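PDB 2VXG: enhancer of mRNA-decapping protein 4 homolog from Drosophila melanogaster, which probably takes part in mRNA decapping and is required for silencing a subset of endogenous miRNA targets, and is represented here by its helical C-terminal domain. Local coordinates for residues L74-L79 with S122-L127; L31-L36 with N70-K75; Q63-M68 with Y105-Q110. All blocks are in the same frame, centred on the assembly; numbering follows the deposited sequence.

Contact 1. Residues L74-L79 with S122-L127; sequences LKQRYL and SNVRLL
Gln76 reaches from helix 73-85 toward helix 121-134, where Asn123, Val124 and Leu127 receive it. The two helices, separated in the chain by helix 91-114, pack side by side in this all-helical domain, their segments running nearly parallel, 15° apart, with axes 10.9 Å apart at closest approach. Side chains, not backbone, bridge this wide separation. The packing is tightest at the glutamine amide. CG lies anti to the backbone N (chi1 -176°) and the chain bends at chi2, which carries the amide to the neighbouring helix. OE1 comes to 3.4 Å from Val124 CG2, the methyl that stands beside the valine N. On the other branch, Gln76 NE2 lies 3.9 Å from Leu127 CD2, as the glutamine and leucine chains pass in opposite directions. One turn further on, Leu79 crosses Leu127 at about a right angle, CD1 meeting CD2 at 4.1 Å, a looser, purely apolar touch. Behind this interior side, Val124 packs on Cys108, Phe111 and Ile112 of helix 91-114, and Leu79 on Ile64 of helix 54-66. The side toward solvent, at the partly exposed Asn123, is looser: Asn123 CB, not its amide, touches the glutamine, 4.0 Å from Gln76 CG, and the two amide planes stand 47° apart. Asn123 O remains 3.8 Å from Gln76 NE2. The Gln76 amide finds its polar partners elsewhere: Gln76 OE1 is hydrogen-bonded to His71 NE2 on the loop before helix 73-85, while Gln76 NE2 makes a weak hydrogen bond to Asn80 OD1. Helix 121-134 thus offers the buried amide chiefly hydrocarbon, and its polarity is met from its own helix and the preceding loop; His71 would probably carry its proton on NE2 to serve the glutamine oxygen.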
loop_
_atom_site.group_PDB
_atom_site.type_symbol
_atom_site.label_atom_id
_atom_site.label_comp_id
_atom_site.label_asym_id
_atom_site.label_seq_id
_atom_site.Cartn_x
_atom_site.Cartn_y
_atom_site.Cartn_z
ATOM N N LEU A 74 -0.444 -4.612 9.754
ATOM C CA LEU A 74 -0.480 -5.210 8.429
ATOM C C LEU A 74 -0.369 -4.098 7.360
ATOM O O LEU A 74 0.545 -4.111 6.530
ATOM C CB LEU A 74 -1.713 -6.100 8.257
ATOM C CG LEU A 74 -1.947 -6.561 6.817
ATOM C CD1 LEU A 74 -0.735 -7.310 6.296
ATOM C CD2 LEU A 74 -3.255 -7.349 6.676
ATOM N N LYS A 75 -1.263 -3.106 7.422
ATOM C CA LYS A 75 -1.283 -2.059 6.421
ATOM C C LYS A 75 -0.028 -1.159 6.511
ATOM O O LYS A 75 0.473 -0.710 5.468
ATOM C CB LYS A 75 -2.601 -1.245 6.477
ATOM C CG LYS A 75 -3.814 -2.051 5.917
ATOM C CD LYS A 75 -5.148 -1.259 5.850
ATOM C CE LYS A 75 -5.607 -0.841 7.272
ATOM N NZ LYS A 75 -6.940 -0.148 7.307
ATOM N N GLN A 76 0.466 -0.918 7.723
ATOM C CA GLN A 76 1.679 -0.101 7.890
ATOM C C GLN A 76 2.849 -0.781 7.254
ATOM O O GLN A 76 3.624 -0.175 6.550
ATOM C CB GLN A 76 2.039 0.146 9.350
ATOM C CG GLN A 76 3.282 1.093 9.559
ATOM C CD GLN A 76 3.209 2.404 8.756
ATOM O OE1 GLN A 76 2.134 2.953 8.564
ATOM N NE2 GLN A 76 4.372 2.908 8.284
ATOM N N ARG A 77 2.975 -2.071 7.540
ATOM C CA ARG A 77 4.075 -2.848 7.021
ATOM C C ARG A 77 4.035 -2.889 5.495
ATOM O O ARG A 77 5.078 -2.746 4.847
ATOM C CB ARG A 77 4.064 -4.244 7.661
ATOM C CG ARG A 77 5.310 -5.040 7.439
ATOM C CD ARG A 77 5.200 -5.986 6.264
ATOM N NE ARG A 77 4.187 -7.020 6.503
ATOM C CZ ARG A 77 4.268 -8.277 6.103
ATOM N NH1 ARG A 77 5.346 -8.717 5.446
ATOM N NH2 ARG A 77 3.259 -9.107 6.384
ATOM N N TYR A 78 2.840 -3.050 4.901
ATOM C CA TYR A 78 2.701 -2.864 3.441
ATOM C C TYR A 78 2.996 -1.473 2.945
ATOM O O TYR A 78 3.550 -1.335 1.864
ATOM C CB TYR A 78 1.340 -3.331 2.897
ATOM C CG TYR A 78 1.404 -4.820 2.570
ATOM C CD1 TYR A 78 1.521 -5.273 1.250
ATOM C CD2 TYR A 78 1.414 -5.756 3.591
ATOM C CE1 TYR A 78 1.605 -6.649 0.967
ATOM C CE2 TYR A 78 1.508 -7.115 3.331
ATOM C CZ TYR A 78 1.607 -7.557 2.019
ATOM O OH TYR A 78 1.704 -8.923 1.760
ATOM N N LEU A 79 2.617 -0.440 3.703
ATOM C CA LEU A 79 2.983 0.929 3.318
ATOM C C LEU A 79 4.493 1.049 3.303
ATOM O O LEU A 79 5.047 1.610 2.372
ATOM C CB LEU A 79 2.463 1.968 4.302
ATOM C CG LEU A 79 1.002 2.325 4.230
ATOM C CD1 LEU A 79 0.799 3.479 5.225
ATOM C CD2 LEU A 79 0.601 2.640 2.788
ATOM N N SER A 122 4.614 6.272 15.747
ATOM C CA SER A 122 6.022 6.594 15.488
ATOM C C SER A 122 6.460 5.977 14.168
ATOM O O SER A 122 7.262 6.557 13.451
ATOM C CB SER A 122 6.933 6.152 16.650
ATOM O OG SER A 122 6.608 6.911 17.791
ATOM N N ASN A 123 5.874 4.835 13.831
ATOM C CA ASN A 123 6.121 4.192 12.550
ATOM C C ASN A 123 5.695 5.094 11.380
ATOM O O ASN A 123 6.418 5.244 10.402
ATOM C CB ASN A 123 5.399 2.837 12.486
ATOM C CG ASN A 123 5.841 1.898 13.595
ATOM O OD1 ASN A 123 6.775 1.127 13.427
ATOM N ND2 ASN A 123 5.216 2.035 14.778
ATOM N N VAL A 124 4.531 5.729 11.521
ATOM C CA VAL A 124 4.070 6.665 10.496
ATOM C C VAL A 124 4.960 7.925 10.498
ATOM O O VAL A 124 5.299 8.453 9.418
ATOM C CB VAL A 124 2.590 6.999 10.675
ATOM C CG1 VAL A 124 2.147 8.176 9.796
ATOM C CG2 VAL A 124 1.723 5.760 10.387
ATOM N N ARG A 125 5.369 8.400 11.681
ATOM C CA ARG A 125 6.274 9.535 11.718
ATOM C C ARG A 125 7.604 9.214 11.015
ATOM O O ARG A 125 8.128 10.036 10.277
ATOM C CB ARG A 125 6.506 10.029 13.145
ATOM C CG ARG A 125 5.256 10.660 13.815
ATOM C CD ARG A 125 5.619 10.999 15.283
ATOM N NE ARG A 125 6.490 12.164 15.331
ATOM C CZ ARG A 125 7.479 12.365 16.203
ATOM N NH1 ARG A 125 7.759 11.479 17.150
ATOM N NH2 ARG A 125 8.211 13.476 16.112
ATOM N N LEU A 126 8.090 7.995 11.186
ATOM C CA LEU A 126 9.302 7.589 10.516
ATOM C C LEU A 126 9.053 7.497 9.011
ATOM O O LEU A 126 9.924 7.847 8.205
ATOM C CB LEU A 126 9.752 6.199 11.017
ATOM C CG LEU A 126 11.019 5.671 10.339
ATOM C CD1 LEU A 126 12.178 6.563 10.689
ATOM C CD2 LEU A 126 11.260 4.232 10.773
ATOM N N LEU A 127 7.906 6.954 8.627
ATOM C CA LEU A 127 7.556 6.894 7.234
ATOM C C LEU A 127 7.559 8.274 6.562
ATOM O O LEU A 127 8.024 8.375 5.427
ATOM C CB LEU A 127 6.259 6.104 7.013
ATOM C CG LEU A 127 5.778 5.866 5.560
ATOM C CD1 LEU A 127 6.425 4.685 4.833
ATOM C CD2 LEU A 127 4.235 5.694 5.521
#

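Contact 2. Residues L31-L36 with N70-K75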
loop_
_atom_site.group_PDB
_atom_site.type_symbol
_atom_site.label_atom_id
_atom_site.label_comp_id
_atom_site.label_asym_id
_atom_site.label_seq_id
_atom_site.Cartn_x
_atom_site.Cartn_y
_atom_site.Cartn_z
ATOM N N LEU A 31 -11.414 -5.452 0.975
ATOM C CA LEU A 31 -10.968 -6.497 0.051
ATOM C C LEU A 31 -9.444 -6.464 -0.169
ATOM O O LEU A 31 -8.805 -7.510 -0.268
ATOM C CB LEU A 31 -11.691 -6.345 -1.277
ATOM C CG LEU A 31 -11.412 -7.459 -2.284
ATOM C CD1 LEU A 31 -11.947 -8.848 -1.729
ATOM C CD2 LEU A 31 -12.122 -7.021 -3.602
ATOM N N VAL A 32 -8.892 -5.262 -0.221
ATOM C CA VAL A 32 -7.461 -5.064 -0.240
ATOM C C VAL A 32 -6.822 -5.718 0.987
ATOM O O VAL A 32 -5.832 -6.457 0.831
ATOM C CB VAL A 32 -7.075 -3.564 -0.348
ATOM C CG1 VAL A 32 -5.530 -3.398 -0.267
ATOM C CG2 VAL A 32 -7.617 -2.960 -1.664
ATOM N N GLU A 33 -7.362 -5.440 2.183
ATOM C CA GLU A 33 -6.854 -6.080 3.420
ATOM C C GLU A 33 -6.934 -7.591 3.407
ATOM O O GLU A 33 -5.945 -8.245 3.714
ATOM C CB GLU A 33 -7.512 -5.522 4.658
ATOM C CG GLU A 33 -7.182 -4.104 4.879
ATOM C CD GLU A 33 -7.838 -3.534 6.135
ATOM O OE1 GLU A 33 -7.738 -4.208 7.195
ATOM O OE2 GLU A 33 -8.443 -2.412 6.043
ATOM N N PHE A 34 -8.075 -8.142 2.978
ATOM C CA PHE A 34 -8.230 -9.594 2.701
ATOM C C PHE A 34 -7.115 -10.099 1.779
ATOM O O PHE A 34 -6.485 -11.139 2.033
ATOM C CB PHE A 34 -9.633 -9.841 2.056
ATOM C CG PHE A 34 -9.823 -11.239 1.427
ATOM C CD1 PHE A 34 -10.305 -12.300 2.189
ATOM C CD2 PHE A 34 -9.566 -11.439 0.081
ATOM C CE1 PHE A 34 -10.504 -13.552 1.635
ATOM C CE2 PHE A 34 -9.756 -12.659 -0.490
ATOM C CZ PHE A 34 -10.231 -13.734 0.278
ATOM N N THR A 35 -6.875 -9.366 0.697
ATOM C CA THR A 35 -5.826 -9.730 -0.249
ATOM C C THR A 35 -4.468 -9.744 0.472
ATOM O O THR A 35 -3.738 -10.712 0.338
ATOM C CB THR A 35 -5.808 -8.788 -1.476
ATOM O OG1 THR A 35 -7.131 -8.718 -2.011
ATOM C CG2 THR A 35 -4.833 -9.239 -2.559
ATOM N N LEU A 36 -4.156 -8.692 1.240
ATOM C CA LEU A 36 -2.831 -8.585 1.929
ATOM C C LEU A 36 -2.662 -9.719 2.938
ATOM O O LEU A 36 -1.614 -10.341 3.025
ATOM C CB LEU A 36 -2.670 -7.253 2.642
ATOM C CG LEU A 36 -2.677 -5.955 1.834
ATOM C CD1 LEU A 36 -2.619 -4.787 2.793
ATOM C CD2 LEU A 36 -1.561 -5.895 0.867
ATOM N N ASN A 70 -8.718 3.035 10.767
ATOM C CA ASN A 70 -8.293 1.779 11.363
ATOM C C ASN A 70 -7.028 1.269 10.663
ATOM O O ASN A 70 -6.954 0.143 10.173
ATOM C CB ASN A 70 -9.423 0.728 11.353
ATOM C CG ASN A 70 -9.245 -0.352 12.450
ATOM O OD1 ASN A 70 -9.173 -0.053 13.643
ATOM N ND2 ASN A 70 -9.167 -1.614 12.028
ATOM N N HIS A 71 -6.025 2.143 10.656
ATOM C CA HIS A 71 -4.650 1.775 10.336
ATOM C C HIS A 71 -4.083 0.787 11.357
ATOM O O HIS A 71 -4.306 0.932 12.561
ATOM C CB HIS A 71 -3.759 3.025 10.283
ATOM C CG HIS A 71 -2.450 2.795 9.594
ATOM N ND1 HIS A 71 -2.362 2.457 8.258
ATOM C CD2 HIS A 71 -1.179 2.870 10.051
ATOM C CE1 HIS A 71 -1.091 2.333 7.923
ATOM N NE2 HIS A 71 -0.352 2.562 8.994
ATOM N N ASN A 72 -3.314 -0.190 10.862
ATOM C CA ASN A 72 -2.716 -1.246 11.685
ATOM C C ASN A 72 -1.343 -1.701 11.160
ATOM O O ASN A 72 -0.871 -1.196 10.142
ATOM C CB ASN A 72 -3.678 -2.438 11.774
ATOM C CG ASN A 72 -4.180 -2.904 10.411
ATOM O OD1 ASN A 72 -3.441 -2.900 9.403
ATOM N ND2 ASN A 72 -5.439 -3.345 10.380
ATOM N N GLU A 73 -0.721 -2.653 11.861
ATOM C CA GLU A 73 0.581 -3.225 11.482
ATOM C C GLU A 73 0.582 -3.840 10.072
ATOM O O GLU A 73 1.504 -3.631 9.275
ATOM C CB GLU A 73 0.995 -4.297 12.482
ATOM C CG GLU A 73 2.489 -4.245 12.861
ATOM C CD GLU A 73 2.978 -5.491 13.583
ATOM O OE1 GLU A 73 2.601 -6.611 13.162
ATOM O OE2 GLU A 73 3.748 -5.366 14.568
ATOM N N LEU A 74 -0.444 -4.612 9.754
ATOM C CA LEU A 74 -0.480 -5.210 8.429
ATOM C C LEU A 74 -0.369 -4.098 7.360
ATOM O O LEU A 74 0.545 -4.111 6.530
ATOM C CB LEU A 74 -1.713 -6.100 8.257
ATOM C CG LEU A 74 -1.947 -6.561 6.817
ATOM C CD1 LEU A 74 -0.735 -7.310 6.296
ATOM C CD2 LEU A 74 -3.255 -7.349 6.676
ATOM N N LYS A 75 -1.263 -3.106 7.422
ATOM C CA LYS A 75 -1.283 -2.059 6.421
ATOM C C LYS A 75 -0.028 -1.159 6.511
ATOM O O LYS A 75 0.473 -0.710 5.468
ATOM C CB LYS A 75 -2.601 -1.245 6.477
ATOM C CG LYS A 75 -3.814 -2.051 5.917
ATOM C CD LYS A 75 -5.148 -1.259 5.850
ATOM C CE LYS A 75 -5.607 -0.841 7.272
ATOM N NZ LYS A 75 -6.940 -0.148 7.307
HETATM O O HOH W 1 -8.923 -3.030 9.090
#
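Glu33 of helix 29-38 and Lys75 cross at a slant in this all-helical fold, joining that helix to the capped N-terminal turn of helix 73-85. Glu33 is extended beyond CG, whereas the bend of Lys75 at chi3 (-63°) lays its CD and CE along the Glu33 carboxylate, with Lys75 CD 3.5 Å from Glu33 CD. The ammonium then meets Glu33 from above the carboxylate plane, 62° out of it, in a salt bridge of 3.0 Å from NZ to OE2. The same NZ donates to Asn70 O at 2.9 Å, and water 1 links the other carboxylate oxygen, OE1, to Asn70 ND2. A leucine in place of Lys75 would probably leave the Glu33 carboxylate without its countercharge and Asn70 O without this donor. Beside the charged pair, both methyls of Leu74, CD1 and CD2, face Leu36 CB side by side, each 4.1 Å away. Leu36 also packs on Phe20 and Leu60. Asn72 is the N-cap: its OD1 accepts from Lys75 N at 3.0 Å in a nearly straight bond, with an N-H...O angle of 170°.

Contact 3. Residues Q63-M68 with Y105-Q110; sequences QISADM and YRNCQQ
Ser65 and Met68, at the C-terminal end of helix 54-66 and on the turn that follows, pack against Asn107 and Cys108 in the body of helix 91-114, a helix-to-helix contact of this all-helical domain, whose sequence family belongs to the TPR clan. The backbones come closest at Ser65 and Asn107, whose CA atoms are 6.1 Å apart. The first kind of interaction sets a carbonyl against a side chain: Ser65 O lies 3.2 Å from Asn107 CB. The asparagine chi1 of -75° turns CG anti to its own carbonyl carbon, and this torsion places CG, like CB, 3.2 Å from Ser65 O. Asn107 CB also stands 4.2 Å from Ser65 CB. The serine hydroxyl looks back to its own helix. With chi1 at 73°, OG sits between the backbone N and the carbonyl carbon and is hydrogen-bonded to Ile61 O. Leu104, one turn earlier on helix 91-114, also touches the Ser65 side chain. The second kind is sulfur packing. Met68, bent at chi3 (67°), brings SD to 4.0 Å from the backbone oxygen Asn107 O. Phe111 touches Met68 further along the same helix, while Met128 of helix 121-134 packs on Cys108, and the sulfurs lie where the segment after helix 54-66 meets helices 91-114 and 121-134. At the sulfur pair, Met68 SD and Cys108 SG are 4.5 Å apart.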
loop_
_atom_site.group_PDB
_atom_site.type_symbol
_atom_site.label_atom_id
_atom_site.label_comp_id
_atom_site.label_asym_id
_atom_site.label_seq_id
_atom_site.Cartn_x
_atom_site.Cartn_y
_atom_site.Cartn_z
ATOM N N GLN A 63 -4.441 3.746 -1.533
ATOM C CA GLN A 63 -5.645 3.178 -0.969
ATOM C C GLN A 63 -5.550 2.918 0.546
ATOM O O GLN A 63 -6.498 3.198 1.278
ATOM C CB GLN A 63 -6.043 1.903 -1.710
ATOM C CG GLN A 63 -6.469 2.228 -3.156
ATOM C CD GLN A 63 -7.404 1.239 -3.752
ATOM O OE1 GLN A 63 -8.023 0.442 -3.064
ATOM N NE2 GLN A 63 -7.488 1.255 -5.079
ATOM N N ILE A 64 -4.416 2.394 0.983
ATOM C CA ILE A 64 -4.172 2.119 2.391
ATOM C C ILE A 64 -4.202 3.469 3.162
ATOM O O ILE A 64 -4.816 3.566 4.241
ATOM C CB ILE A 64 -2.838 1.382 2.635
ATOM C CG1 ILE A 64 -2.886 -0.058 2.093
ATOM C CG2 ILE A 64 -2.523 1.375 4.173
ATOM C CD1 ILE A 64 -1.535 -0.781 2.103
ATOM N N SER A 65 -3.532 4.479 2.610
ATOM C CA SER A 65 -3.409 5.784 3.277
ATOM C C SER A 65 -4.619 6.699 3.121
ATOM O O SER A 65 -4.759 7.687 3.876
ATOM C CB SER A 65 -2.167 6.546 2.857
ATOM O OG SER A 65 -2.229 7.073 1.548
ATOM N N ALA A 66 -5.456 6.423 2.124
ATOM C CA ALA A 66 -6.682 7.213 1.906
ATOM C C ALA A 66 -7.610 7.135 3.116
ATOM O O ALA A 66 -8.441 8.027 3.335
ATOM C CB ALA A 66 -7.441 6.719 0.645
ATOM N N ASP A 67 -7.528 6.038 3.848
ATOM C CA ASP A 67 -8.353 5.846 4.997
ATOM C C ASP A 67 -7.608 5.125 6.078
ATOM O O ASP A 67 -7.609 3.899 6.117
ATOM C CB ASP A 67 -9.630 5.079 4.633
ATOM C CG ASP A 67 -10.504 4.818 5.827
ATOM O OD1 ASP A 67 -10.400 5.561 6.834
ATOM O OD2 ASP A 67 -11.317 3.867 5.754
ATOM N N MET A 68 -7.027 5.905 7.000
ATOM C CA MET A 68 -6.219 5.395 8.085
ATOM C C MET A 68 -6.923 5.495 9.441
ATOM O O MET A 68 -6.259 5.573 10.487
ATOM C CB MET A 68 -4.899 6.184 8.140
ATOM C CG MET A 68 -4.127 6.145 6.809
ATOM S SD MET A 68 -2.538 7.021 6.794
ATOM C CE MET A 68 -1.597 5.996 7.920
ATOM N N TYR A 105 1.888 11.594 2.318
ATOM C CA TYR A 105 2.391 12.465 3.366
ATOM C C TYR A 105 1.297 13.221 4.111
ATOM O O TYR A 105 1.286 13.244 5.336
ATOM C CB TYR A 105 3.381 13.480 2.781
ATOM C CG TYR A 105 4.213 14.116 3.866
ATOM C CD1 TYR A 105 5.435 13.578 4.221
ATOM C CD2 TYR A 105 3.762 15.244 4.542
ATOM C CE1 TYR A 105 6.184 14.124 5.186
ATOM C CE2 TYR A 105 4.507 15.809 5.535
ATOM C CZ TYR A 105 5.727 15.233 5.860
ATOM O OH TYR A 105 6.490 15.773 6.840
ATOM N N ARG A 106 0.388 13.814 3.328
ATOM C CA ARG A 106 -0.724 14.628 3.819
ATOM C C ARG A 106 -1.655 13.761 4.661
ATOM O O ARG A 106 -2.059 14.147 5.743
ATOM C CB ARG A 106 -1.456 15.318 2.618
ATOM C CG ARG A 106 -2.615 16.333 2.939
ATOM C CD ARG A 106 -2.798 17.377 1.758
ATOM N NE ARG A 106 -3.990 18.239 1.811
ATOM C CZ ARG A 106 -4.055 19.526 2.205
ATOM N NH1 ARG A 106 -3.000 20.186 2.676
ATOM N NH2 ARG A 106 -5.221 20.156 2.169
ATOM N N ASN A 107 -1.971 12.559 4.170
ATOM C CA ASN A 107 -2.750 11.615 4.950
ATOM C C ASN A 107 -2.100 11.142 6.238
ATOM O O ASN A 107 -2.796 10.953 7.253
ATOM C CB ASN A 107 -3.140 10.393 4.095
ATOM C CG ASN A 107 -4.248 10.713 3.117
ATOM O OD1 ASN A 107 -4.164 10.412 1.927
ATOM N ND2 ASN A 107 -5.277 11.333 3.603
ATOM N N CYS A 108 -0.785 10.899 6.188
ATOM C CA CYS A 108 -0.024 10.515 7.383
ATOM C C CYS A 108 -0.022 11.652 8.378
ATOM O O CYS A 108 -0.188 11.425 9.567
ATOM C CB CYS A 108 1.438 10.129 7.044
ATOM S SG CYS A 108 1.614 8.563 6.123
ATOM N N GLN A 109 0.146 12.880 7.891
ATOM C CA GLN A 109 0.077 14.043 8.795
ATOM C C GLN A 109 -1.291 14.119 9.530
ATOM O O GLN A 109 -1.349 14.391 10.735
ATOM C CB GLN A 109 0.396 15.341 8.039
ATOM C CG GLN A 109 -0.810 16.054 7.524
ATOM C CD GLN A 109 -0.572 17.141 6.455
ATOM O OE1 GLN A 109 0.547 17.319 5.893
ATOM N NE2 GLN A 109 -1.655 17.852 6.159
ATOM N N GLN A 110 -2.377 13.835 8.815
ATOM C CA GLN A 110 -3.728 13.837 9.417
ATOM C C GLN A 110 -3.901 12.682 10.388
ATOM O O GLN A 110 -4.475 12.853 11.459
ATOM C CB GLN A 110 -4.809 13.852 8.332
ATOM C CG GLN A 110 -4.715 15.150 7.501
ATOM C CD GLN A 110 -4.952 16.390 8.347
ATOM O OE1 GLN A 110 -6.005 16.526 8.971
ATOM N NE2 GLN A 110 -3.977 17.292 8.385
#

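Overall arrangement
From the N terminus, contact 2 opens on helix 29-38 and closes its loop at 70-75, returning the chain to the start of helix 73-85. Contact 3 opens inside that loop, at the end of helix 54-66, and closes on helix 91-114, so contacts 2 and 3 cross. Contact 1 begins where contact 2 ends, sharing Leu74 and Lys75, and closes last, on helix 121-134; it crosses contact 3 as well. None nests within another. The sites also touch: Leu79 packs on His71, Leu36 on Ile64. The closures tie helices not adjacent in the chain into one compact domain: contacts 1 and 3 each step over one helix, contact 2 over 41-44 and 54-66.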